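Local coordinates for protein oxalate--CoA ligase (Arabidopsis thaliana, PDB 5IE2) that belongs to the ANL superfamily of AMP-binding enzymes, pairing a large AMP-binding region with a smaller C-terminal domain, and carries adenosine-5'-triphosphate in its ligand pocket, at residues I347-E350 against K351-Q355; V158-P161 against D162-A165. All coordinates share one frame; numbering follows the deposited sequence.

Contact 1: residues I347-E350 against K351-Q355; sequences ILNE and KGEIQ
Asn349 and Glu353 face each other across a tight reversal of the chain and carry most of its polar contacts. The side-chain amide works from both its ends. Its oxygen, Asn349 OD1, takes Glu353 N at 2.9 Å and Lys351 N at 3.1 Å from opposite faces of the amide plane; the second bond makes an Asx turn. Its nitrogen, Asn349 ND2, gives a nearly straight bond of 3.0 Å to Glu353 OE1, leaving in its own amide plane but meeting the carboxylate from above. With CG between the backbone N and carbonyl carbon (chi1 62°), the amide folds back over the turn, and the three bonds fix its rotation. Gln355 also turns its amide inward: Gln355 NE2 binds Glu353 O at 2.9 Å, on the face opposite the one used by Asn349 N.

The backbone bonds define the motif. Gly352 N to Asn349 O closes a type I turn, Asn349 N to Glu353 O follows at 3.0 Å, and Gln355 N to Ile347 O adds another at 2.8 Å. Gly352, at positive phi (80°), supplies the G1 bulge of this hairpin-like turn. Between the last two bonds, Leu348 and Ile354 form a non-hydrogen-bonded antiparallel pair.

Apolar contact is slight. Leu348 CD1 lies 3.8 Å from Ile354 CG1, while on the other side of the ribbon Ile347 CG2 rests at 4.0 Å on Gln355 CB, the two side chains at about a right angle.

This surface reversal opens the connection from strand 344-348 to strand 361-366, which run antiparallel. Leu348 shares a backbone hydrogen bond with Glu362, and Ile347 and Leu348 pack on Val363 and Cys364 of that strand.

Contact 2: residues V158-P161 against D162-A165; sequences VNHP and DDGA
His160 and Asp163 grip each other at the two ends of a type I turn, with Pro161 and Asp162 at its corners. Asp163 bends its carboxylate back toward the backbone of His160, CG lying beside its own backbone N (chi1 -75°), so that Asp163 OD2 accepts His160 N at 3.0 Å, approached from well above the carboxylate plane. In return Asp163 N bonds to His160 O at 2.9 Å, again from above the plane of the acceptor.

The imidazole and the Asp163 carboxylate are turned 24° from each other. The side chains meet obliquely, Asp163 OD1 standing 3.5 Å from His160 CB rather than binding a ring nitrogen. Asp162 sends its carboxylate to the same methylene: Asp162 OD2 is also 3.5 Å from His160 CB, near the ring plane. At the corner, Pro161 rests its ring on Asp4 and Thr5.

A water 2.6 Å from Asp163 OD2 and 2.9 Å from Asn159 ND2 joins the carboxylate to the incoming loop; Asn159 ND2 binds Arg78 O as well.

Asp163 OD2 thus gathers a backbone N-H, a water and a salt bridge to Arg80 NE, a setting that would favour its ionised form. Near His160 the two acids and Arg80 would act in opposite senses, so the ring's charge is not settled; neither acid of the turn bonds to it.

How the contacts relate
Contacts 1 and 2 are both local turns at the protein surface within the AMP-binding region, their centres about 34 Å apart, and they hold different elements. Contact 1 leaves a strand at the outside of the curled antiparallel sheet; contact 2 leads from a loop into strand 164-169. Each places a type I turn beside a strand end and braces it with a side chain, but from opposite ends: Asn349 opens its turn and Asp163 closes the other. The neutral amide serves as both donor and acceptor and is accompanied by strand-like pairing and a little apolar contact. The carboxylate only accepts, and takes a backbone N-H, a water and an arginine from another loop.

Contact 1: residues I347-E350 against K351-Q355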
loop_
_atom_site.group_PDB
_atom_site.type_symbol
_atom_site.label_atom_id
_atom_site.label_comp_id
_atom_site.label_asym_id
_atom_site.label_seq_id
_atom_site.Cartn_x
_atom_site.Cartn_y
_atom_site.Cartn_z
ATOM N N ILE A 347 -12.581 6.773 18.305
ATOM C CA ILE A 347 -13.722 6.028 17.774
ATOM C C ILE A 347 -14.958 6.867 18.076
ATOM O O ILE A 347 -15.226 7.156 19.239
ATOM C CB ILE A 347 -13.844 4.643 18.468
ATOM C CG1 ILE A 347 -12.579 3.806 18.296
ATOM C CG2 ILE A 347 -15.094 3.901 18.012
ATOM C CD1 ILE A 347 -12.370 3.351 16.823
ATOM N N LEU A 348 -15.688 7.298 17.050
ATOM C CA LEU A 348 -16.804 8.245 17.273
ATOM C C LEU A 348 -18.152 7.650 16.875
ATOM O O LEU A 348 -18.214 6.968 15.851
ATOM C CB LEU A 348 -16.557 9.474 16.426
ATOM C CG LEU A 348 -15.798 10.679 16.984
ATOM C CD1 LEU A 348 -14.641 10.352 17.896
ATOM C CD2 LEU A 348 -15.363 11.508 15.821
ATOM N N ASN A 349 -19.236 7.909 17.619
ATOM C CA ASN A 349 -20.546 7.532 17.090
ATOM C C ASN A 349 -21.084 8.552 16.084
ATOM O O ASN A 349 -20.403 9.521 15.741
ATOM C CB ASN A 349 -21.579 7.292 18.215
ATOM C CG ASN A 349 -21.869 8.524 19.063
ATOM O OD1 ASN A 349 -21.603 9.660 18.673
ATOM N ND2 ASN A 349 -22.447 8.292 20.234
ATOM N N GLU A 350 -22.324 8.362 15.637
ATOM C CA GLU A 350 -22.838 9.198 14.565
ATOM C C GLU A 350 -23.061 10.642 14.973
ATOM O O GLU A 350 -23.231 11.495 14.113
ATOM C CB GLU A 350 -24.135 8.621 14.008
ATOM C CG GLU A 350 -23.996 7.253 13.353
ATOM C CD GLU A 350 -24.375 6.105 14.289
ATOM O OE1 GLU A 350 -23.968 6.135 15.486
ATOM O OE2 GLU A 350 -25.091 5.181 13.817
ATOM N N LYS A 351 -22.992 10.933 16.270
ATOM C CA LYS A 351 -23.105 12.321 16.731
ATOM C C LYS A 351 -21.764 12.901 17.144
ATOM O O LYS A 351 -21.705 13.993 17.719
ATOM C CB LYS A 351 -24.064 12.402 17.920
ATOM C CG LYS A 351 -25.252 11.455 17.798
ATOM C CD LYS A 351 -25.869 11.076 19.149
ATOM C CE LYS A 351 -26.075 12.289 20.049
ATOM N NZ LYS A 351 -27.216 12.099 20.996
ATOM N N GLY A 352 -20.685 12.185 16.830
ATOM C CA GLY A 352 -19.360 12.684 17.107
ATOM C C GLY A 352 -18.924 12.501 18.548
ATOM O O GLY A 352 -17.924 13.087 18.960
ATOM N N GLU A 353 -19.644 11.700 19.321
ATOM C CA GLU A 353 -19.223 11.430 20.693
ATOM C C GLU A 353 -18.138 10.341 20.758
ATOM O O GLU A 353 -18.281 9.266 20.152
ATOM C CB GLU A 353 -20.428 11.006 21.557
ATOM C CG GLU A 353 -21.538 12.070 21.662
ATOM C CD GLU A 353 -22.865 11.541 22.223
ATOM O OE1 GLU A 353 -23.057 10.311 22.307
ATOM O OE2 GLU A 353 -23.738 12.377 22.574
ATOM N N ILE A 354 -17.068 10.599 21.503
ATOM C CA ILE A 354 -15.982 9.624 21.629
ATOM C C ILE A 354 -16.449 8.396 22.409
ATOM O O ILE A 354 -17.131 8.510 23.431
ATOM C CB ILE A 354 -14.768 10.252 22.288
ATOM C CG1 ILE A 354 -14.361 11.475 21.487
ATOM C CG2 ILE A 354 -13.589 9.286 22.292
ATOM C CD1 ILE A 354 -13.307 12.321 22.194
ATOM N N GLN A 355 -16.129 7.221 21.888
ATOM C CA GLN A 355 -16.566 5.974 22.488
ATOM C C GLN A 355 -15.580 5.406 23.493
ATOM O O GLN A 355 -14.358 5.561 23.354
ATOM C CB GLN A 355 -16.851 4.924 21.410
ATOM C CG GLN A 355 -17.970 5.312 20.463
ATOM C CD GLN A 355 -19.235 5.631 21.218
ATOM O OE1 GLN A 355 -19.827 4.750 21.850
ATOM N NE2 GLN A 355 -19.645 6.885 21.188
#

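Contact 2: residues V158-P161 against D162-A165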
loop_
_atom_site.group_PDB
_atom_site.type_symbol
_atom_site.label_atom_id
_atom_site.label_comp_id
_atom_site.label_asym_id
_atom_site.label_seq_id
_atom_site.Cartn_x
_atom_site.Cartn_y
_atom_site.Cartn_z
ATOM N N VAL A 158 14.971 24.833 -2.454
ATOM C CA VAL A 158 14.607 24.548 -1.072
ATOM C C VAL A 158 13.274 23.782 -1.051
ATOM O O VAL A 158 12.293 24.236 -1.662
ATOM C CB VAL A 158 14.456 25.856 -0.257
ATOM C CG1 VAL A 158 13.971 25.567 1.140
ATOM C CG2 VAL A 158 15.806 26.572 -0.198
ATOM N N ASN A 159 13.243 22.630 -0.403
ATOM C CA ASN A 159 11.972 21.910 -0.309
ATOM C C ASN A 159 11.194 22.340 0.928
ATOM O O ASN A 159 11.698 22.237 2.034
ATOM C CB ASN A 159 12.220 20.396 -0.302
ATOM C CG ASN A 159 13.026 19.955 -1.529
ATOM O OD1 ASN A 159 14.218 19.603 -1.423
ATOM N ND2 ASN A 159 12.365 19.951 -2.698
ATOM N N HIS A 160 9.960 22.773 0.721
ATOM C CA HIS A 160 9.087 23.244 1.786
ATOM C C HIS A 160 8.199 22.112 2.264
ATOM O O HIS A 160 7.678 21.380 1.463
ATOM C CB HIS A 160 8.187 24.371 1.299
ATOM C CG HIS A 160 8.939 25.538 0.759
ATOM N ND1 HIS A 160 8.443 26.810 0.827
ATOM C CD2 HIS A 160 10.126 25.628 0.114
ATOM C CE1 HIS A 160 9.293 27.646 0.252
ATOM N NE2 HIS A 160 10.309 26.953 -0.209
ATOM N N PRO A 161 7.972 22.008 3.580
ATOM C CA PRO A 161 7.083 20.958 4.098
ATOM C C PRO A 161 5.698 21.059 3.441
ATOM O O PRO A 161 5.098 20.031 3.205
ATOM C CB PRO A 161 6.992 21.267 5.600
ATOM C CG PRO A 161 8.274 21.939 5.908
ATOM C CD PRO A 161 8.608 22.782 4.655
ATOM N N ASP A 162 5.227 22.253 3.078
ATOM C CA ASP A 162 3.876 22.282 2.519
ATOM C C ASP A 162 3.858 22.151 1.007
ATOM O O ASP A 162 2.794 22.244 0.406
ATOM C CB ASP A 162 3.133 23.548 2.953
ATOM C CG ASP A 162 3.588 24.799 2.221
ATOM O OD1 ASP A 162 2.720 25.661 1.868
ATOM O OD2 ASP A 162 4.811 24.960 2.021
ATOM N N ASP A 163 5.013 21.930 0.376
ATOM C CA ASP A 163 5.042 21.646 -1.084
ATOM C C ASP A 163 4.282 20.355 -1.394
ATOM O O ASP A 163 4.456 19.369 -0.693
ATOM C CB ASP A 163 6.475 21.437 -1.618
ATOM C CG ASP A 163 7.248 22.709 -1.757
ATOM O OD1 ASP A 163 6.612 23.780 -1.776
ATOM O OD2 ASP A 163 8.490 22.613 -1.868
ATOM N N GLY A 164 3.517 20.338 -2.485
ATOM C CA GLY A 164 2.930 19.057 -2.891
ATOM C C GLY A 164 4.057 18.123 -3.300
ATOM O O GLY A 164 5.071 18.561 -3.814
ATOM N N ALA A 165 3.882 16.819 -3.073
ATOM C CA ALA A 165 4.915 15.882 -3.440
ATOM C C ALA A 165 4.347 14.649 -4.135
ATOM O O ALA A 165 5.031 14.042 -4.961
ATOM C CB ALA A 165 5.712 15.439 -2.145
HETATM O O HOH W 1 9.468 20.202 -2.369
#